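Local coordinates for protein gluconate kinase (Lactobacillus acidophilus, PDB 3LL3) that belongs to the FGGY family of carbohydrate kinases and probably transfers phosphate from ATP to a sugar or sugar acid such as gluconate, at residues 391-396 / 416-421; 408-413 / 457-462. One frame throughout, in Å; residues are numbered along the deposited sequence.

Interaction 1 (391-396 / 416-421); sequences TKKPVA and IFNVPI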
loop_
_atom_site.group_PDB
_atom_site.type_symbol
_atom_site.label_atom_id
_atom_site.label_comp_id
_atom_site.label_asym_id
_atom_site.label_seq_id
_atom_site.Cartn_x
_atom_site.Cartn_y
_atom_site.Cartn_z
ATOM N N THR A 391 1.906 -21.007 24.325
ATOM C CA THR A 391 2.756 -22.099 24.788
ATOM C C THR A 391 4.203 -21.606 24.942
ATOM O O THR A 391 4.503 -20.430 24.696
ATOM C CB THR A 391 2.695 -23.350 23.847
ATOM O OG1 THR A 391 3.535 -23.160 22.698
ATOM C CG2 THR A 391 1.261 -23.629 23.390
ATOM N N LYS A 392 5.097 -22.496 25.363
ATOM C CA LYS A 392 6.500 -22.129 25.461
ATOM C C LYS A 392 6.970 -21.601 24.110
ATOM O O LYS A 392 6.754 -22.242 23.088
ATOM C CB LYS A 392 7.344 -23.334 25.880
ATOM N N LYS A 393 7.567 -20.410 24.098
ATOM C CA LYS A 393 8.283 -19.965 22.910
ATOM C C LYS A 393 9.375 -21.008 22.685
ATOM O O LYS A 393 9.986 -21.470 23.647
ATOM C CB LYS A 393 8.914 -18.577 23.112
ATOM C CG LYS A 393 8.038 -17.400 22.693
ATOM C CD LYS A 393 8.868 -16.135 22.416
ATOM C CE LYS A 393 10.114 -16.065 23.320
ATOM N NZ LYS A 393 10.972 -14.871 23.042
ATOM N N PRO A 394 9.601 -21.402 21.426
ATOM C CA PRO A 394 10.699 -22.331 21.141
ATOM C C PRO A 394 12.003 -21.650 21.533
ATOM O O PRO A 394 12.042 -20.422 21.576
ATOM C CB PRO A 394 10.629 -22.493 19.622
ATOM C CG PRO A 394 9.915 -21.222 19.156
ATOM C CD PRO A 394 8.873 -21.026 20.207
ATOM N N VAL A 395 13.041 -22.417 21.828
ATOM C CA VAL A 395 14.316 -21.822 22.238
ATOM C C VAL A 395 15.223 -21.521 21.042
ATOM O O VAL A 395 16.292 -20.954 21.184
ATOM C CB VAL A 395 15.065 -22.754 23.220
ATOM C CG1 VAL A 395 14.168 -23.101 24.388
ATOM C CG2 VAL A 395 15.520 -24.033 22.508
ATOM N N ALA A 396 14.810 -21.946 19.859
ATOM C CA ALA A 396 15.575 -21.683 18.654
ATOM C C ALA A 396 14.693 -21.946 17.447
ATOM O O ALA A 396 13.752 -22.729 17.518
ATOM C CB ALA A 396 16.826 -22.540 18.594
ATOM N N ILE A 416 12.806 -10.001 14.807
ATOM C CA ILE A 416 11.346 -10.064 14.719
ATOM C C ILE A 416 10.758 -11.231 15.513
ATOM O O ILE A 416 9.814 -11.039 16.284
ATOM C CB ILE A 416 10.879 -10.114 13.253
ATOM C CG1 ILE A 416 11.074 -8.736 12.609
ATOM C CG2 ILE A 416 9.426 -10.570 13.156
ATOM C CD1 ILE A 416 10.863 -8.731 11.110
ATOM N N PHE A 417 11.304 -12.429 15.334
ATOM C CA PHE A 417 10.867 -13.591 16.113
ATOM C C PHE A 417 11.275 -13.483 17.590
ATOM O O PHE A 417 10.629 -14.060 18.462
ATOM C CB PHE A 417 11.410 -14.904 15.514
ATOM C CG PHE A 417 10.668 -15.385 14.278
ATOM C CD1 PHE A 417 9.946 -16.568 14.305
ATOM C CD2 PHE A 417 10.712 -14.664 13.091
ATOM C CE1 PHE A 417 9.263 -17.029 13.161
ATOM C CE2 PHE A 417 10.049 -15.107 11.952
ATOM C CZ PHE A 417 9.308 -16.291 11.987
ATOM N N ASN A 418 12.337 -12.734 17.874
ATOM C CA ASN A 418 12.851 -12.607 19.243
ATOM C C ASN A 418 13.204 -13.964 19.859
ATOM O O ASN A 418 12.956 -14.203 21.044
ATOM C CB ASN A 418 11.876 -11.883 20.170
ATOM C CG ASN A 418 12.582 -11.268 21.389
ATOM O OD1 ASN A 418 13.804 -11.111 21.394
ATOM N ND2 ASN A 418 11.814 -10.920 22.416
ATOM N N VAL A 419 13.743 -14.850 19.029
ATOM C CA VAL A 419 14.338 -16.099 19.484
ATOM C C VAL A 419 15.604 -16.305 18.631
ATOM O O VAL A 419 15.717 -15.747 17.529
ATOM C CB VAL A 419 13.351 -17.311 19.367
ATOM C CG1 VAL A 419 11.977 -16.975 19.924
ATOM C CG2 VAL A 419 13.204 -17.742 17.952
ATOM N N PRO A 420 16.580 -17.067 19.139
ATOM C CA PRO A 420 17.785 -17.229 18.322
ATOM C C PRO A 420 17.494 -17.963 17.010
ATOM O O PRO A 420 16.670 -18.888 16.974
ATOM C CB PRO A 420 18.708 -18.062 19.216
ATOM C CG PRO A 420 18.188 -17.847 20.609
ATOM C CD PRO A 420 16.712 -17.720 20.453
ATOM N N ILE A 421 18.172 -17.540 15.947
ATOM C CA ILE A 421 18.068 -18.175 14.645
ATOM C C ILE A 421 19.313 -19.046 14.446
ATOM O O ILE A 421 20.450 -18.557 14.554
ATOM C CB ILE A 421 17.976 -17.110 13.518
ATOM C CG1 ILE A 421 16.699 -16.259 13.665
ATOM C CG2 ILE A 421 18.139 -17.754 12.141
ATOM C CD1 ILE A 421 15.439 -16.976 13.279
HETATM O O HOH W 1 8.960 -12.434 22.480
#

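Interaction 2 (408-413 / 457-462); sequences FVRQLC and ADKVYF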
loop_
_atom_site.group_PDB
_atom_site.type_symbol
_atom_site.label_atom_id
_atom_site.label_comp_id
_atom_site.label_asym_id
_atom_site.label_seq_id
_atom_site.Cartn_x
_atom_site.Cartn_y
_atom_site.Cartn_z
ATOM N N PHE A 408 21.978 -10.137 7.067
ATOM C CA PHE A 408 21.001 -9.109 7.370
ATOM C C PHE A 408 19.606 -9.752 7.604
ATOM O O PHE A 408 18.917 -9.482 8.598
ATOM C CB PHE A 408 20.957 -8.082 6.235
ATOM C CG PHE A 408 19.808 -7.111 6.344
ATOM C CD1 PHE A 408 19.710 -6.256 7.427
ATOM C CD2 PHE A 408 18.832 -7.054 5.361
ATOM C CE1 PHE A 408 18.637 -5.364 7.540
ATOM C CE2 PHE A 408 17.767 -6.159 5.453
ATOM C CZ PHE A 408 17.665 -5.317 6.546
ATOM N N VAL A 409 19.206 -10.617 6.694
ATOM C CA VAL A 409 17.894 -11.263 6.836
ATOM C C VAL A 409 17.878 -12.234 8.019
ATOM O O VAL A 409 16.905 -12.309 8.751
ATOM C CB VAL A 409 17.453 -11.947 5.534
ATOM C CG1 VAL A 409 16.150 -12.779 5.731
ATOM C CG2 VAL A 409 17.249 -10.888 4.453
ATOM N N ARG A 410 18.969 -12.956 8.226
ATOM C CA ARG A 410 19.044 -13.857 9.368
ATOM C C ARG A 410 18.837 -13.090 10.659
ATOM O O ARG A 410 18.055 -13.499 11.518
ATOM C CB ARG A 410 20.379 -14.603 9.374
ATOM C CG ARG A 410 20.472 -15.634 8.267
ATOM C CD ARG A 410 21.891 -16.101 8.039
ATOM N NE ARG A 410 21.937 -17.156 7.032
ATOM C CZ ARG A 410 23.031 -17.853 6.737
ATOM N NH1 ARG A 410 24.174 -17.586 7.369
ATOM N NH2 ARG A 410 22.989 -18.810 5.817
ATOM N N GLN A 411 19.527 -11.959 10.787
ATOM C CA GLN A 411 19.443 -11.165 12.003
ATOM C C GLN A 411 18.081 -10.524 12.164
ATOM O O GLN A 411 17.542 -10.403 13.278
ATOM C CB GLN A 411 20.539 -10.078 12.019
ATOM C CG GLN A 411 20.587 -9.314 13.327
ATOM C CD GLN A 411 20.969 -10.214 14.495
ATOM O OE1 GLN A 411 20.300 -10.235 15.531
ATOM N NE2 GLN A 411 22.036 -10.978 14.320
ATOM N N LEU A 412 17.525 -10.088 11.040
ATOM C CA LEU A 412 16.193 -9.497 11.052
ATOM C C LEU A 412 15.163 -10.515 11.563
ATOM O O LEU A 412 14.262 -10.183 12.342
ATOM C CB LEU A 412 15.830 -9.041 9.640
ATOM C CG LEU A 412 15.249 -7.646 9.567
ATOM C CD1 LEU A 412 15.174 -7.163 8.139
ATOM C CD2 LEU A 412 13.882 -7.695 10.178
ATOM N N CYS A 413 15.300 -11.762 11.127
ATOM C CA CYS A 413 14.399 -12.825 11.609
ATOM C C CYS A 413 14.540 -12.980 13.108
ATOM O O CYS A 413 13.554 -13.067 13.832
ATOM C CB CYS A 413 14.720 -14.165 10.942
ATOM S SG CYS A 413 14.152 -14.293 9.225
ATOM N N ALA A 457 24.304 -27.781 13.057
ATOM C CA ALA A 457 24.121 -26.340 13.083
ATOM C C ALA A 457 25.385 -25.614 12.614
ATOM O O ALA A 457 26.498 -26.064 12.868
ATOM C CB ALA A 457 23.772 -25.914 14.487
ATOM N N ASP A 458 25.204 -24.480 11.944
ATOM C CA ASP A 458 26.322 -23.732 11.396
ATOM C C ASP A 458 26.577 -22.458 12.188
ATOM O O ASP A 458 27.584 -22.357 12.880
ATOM C CB ASP A 458 26.089 -23.372 9.932
ATOM C CG ASP A 458 27.321 -22.765 9.289
ATOM O OD1 ASP A 458 28.428 -23.106 9.740
ATOM O OD2 ASP A 458 27.200 -21.949 8.352
ATOM N N LYS A 459 25.671 -21.490 12.060
ATOM C CA LYS A 459 25.788 -20.198 12.755
ATOM C C LYS A 459 24.546 -19.902 13.594
ATOM O O LYS A 459 23.448 -20.339 13.239
ATOM C CB LYS A 459 26.001 -19.060 11.749
ATOM C CG LYS A 459 27.461 -18.697 11.525
ATOM C CD LYS A 459 27.997 -19.215 10.214
ATOM C CE LYS A 459 27.782 -18.204 9.105
ATOM N NZ LYS A 459 28.962 -17.320 8.980
ATOM N N VAL A 460 24.715 -19.179 14.701
ATOM C CA VAL A 460 23.579 -18.759 15.514
ATOM C C VAL A 460 23.479 -17.222 15.520
ATOM O O VAL A 460 24.498 -16.518 15.593
ATOM C CB VAL A 460 23.683 -19.237 16.962
ATOM C CG1 VAL A 460 22.407 -18.916 17.715
ATOM C CG2 VAL A 460 24.001 -20.720 17.029
ATOM N N TYR A 461 22.258 -16.713 15.432
ATOM C CA TYR A 461 22.014 -15.275 15.477
ATOM C C TYR A 461 21.100 -14.960 16.652
ATOM O O TYR A 461 19.948 -15.389 16.657
ATOM C CB TYR A 461 21.360 -14.825 14.165
ATOM C CG TYR A 461 22.234 -15.087 12.958
ATOM C CD1 TYR A 461 23.005 -14.075 12.401
ATOM C CD2 TYR A 461 22.305 -16.349 12.392
ATOM C CE1 TYR A 461 23.805 -14.308 11.309
ATOM C CE2 TYR A 461 23.105 -16.592 11.302
ATOM C CZ TYR A 461 23.859 -15.568 10.762
ATOM O OH TYR A 461 24.678 -15.813 9.671
ATOM N N PHE A 462 21.603 -14.229 17.651
ATOM C CA PHE A 462 20.763 -13.855 18.786
ATOM C C PHE A 462 20.038 -12.542 18.530
ATOM O O PHE A 462 20.576 -11.659 17.869
ATOM C CB PHE A 462 21.579 -13.754 20.072
ATOM C CG PHE A 462 22.289 -15.026 20.429
ATOM C CD1 PHE A 462 23.574 -15.271 19.954
ATOM C CD2 PHE A 462 21.670 -15.982 21.220
ATOM C CE1 PHE A 462 24.238 -16.475 20.261
ATOM C CE2 PHE A 462 22.336 -17.180 21.544
ATOM C CZ PHE A 462 23.627 -17.415 21.055
#

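Interaction 1 (391-396 / 416-421)
Two connections at the start of neighbouring parallel strands meet here, in the beta-alpha-beta crossover of the actin-like ATPase fold where strand 396-400 leads through helix 407-417 to strand 421-424. The side chain of Lys393 and the backbone of Asn418 form the polar part. Asn418 is the first residue to leave the helix, with positive phi (57°), a conformation asparagine tolerates well. Lys393 NZ donates to Asn418 O at 2.9 Å, approaching 31° out of the carbonyl plane. In the long lysine chain a bend at chi3 (-32°) carries CE across Val419 CG1, 4.0 Å from CE, and brings NZ to the carbonyl. One water accepts from both Lys393 NZ and Asn418 ND2, so the amine and the amide share a second, indirect link. Next to this polar part, the CB of Val419 is directed at 391-396, and its CG1 rests 3.8 Å from Pro394 O. Pro420, which has no N-H to offer, sets its ring carbon CD against Val395 O at 3.3 Å. Beside it, Ala396 CA makes a C-H...O contact with Pro420 O (3.4 Å); alanine's small CB is consistent with this close approach. Pro394 also packs on Ile388 of helix 365-388, Val419 on Ile397 of strand 396-400, and Asn418 on Ala468 and Gln472 of helix 465-485.

Interaction 2 (408-413 / 457-462)
The ring of Tyr461 carries Arg410 CB over the centre of one face, a CH-pi contact 3.7 Å from the centroid, while Gln411 stands at its edge. The phenol oxygen in turn lies at the edge of the Arg410 guanidinium, whose plane is turned 66° from the ring. There Arg410 NH1 donates to Tyr461 OH at 2.9 Å, nearly straight (162°) and in the guanidinium plane. The arginine can do both because its chain runs extended from CG to NE: CB covers the ring, CD passes 3.4 Å from Tyr461 CZ, and NH1 arrives at the hydroxyl. Lys459 CE also lies at the guanidinium edge, 4.1 Å from Arg410 NH1. Further partners fix both polar ends, since Arg410 NE bonds to Leu404 O and Tyr461 OH to Asp407 OD1. A phenylalanine in place of Tyr461 would keep the ring under Arg410 CB but would probably leave NH1 and the Asp407 carboxylate without their shared partner. Tyrosine thus suits a surface contact between helix 407-417 and edge strand 457-461: its face takes the aliphatic part of the arginine, and its hydroxyl joins a cationic and a carboxylate group, whose opposite charges would probably polarise the O-H.

Helix 407-417 serves both interactions: its C-terminal end turns into interaction 1, and its side meets the edge strand in interaction 2, with centres about 12 Å apart. Ile421 connects them directly. Its O lies 2.7 Å from Tyr461 N, a probable hydrogen bond joining strands 421-424 and 457-461, while its CD1 packs 3.7 Å from Cys413 CB under the helix. Strand 421-424 therefore carries the crossover closed by 391-396 / 416-421 on to the edge strand of 408-413 / 457-462. Interaction 1 lies away from the ligand sites; in interaction 2 the Arg410 side chain is about 9 Å from the bound ATP and about 8 Å from nucleotide-binding Gly402, near the pocket without lining it.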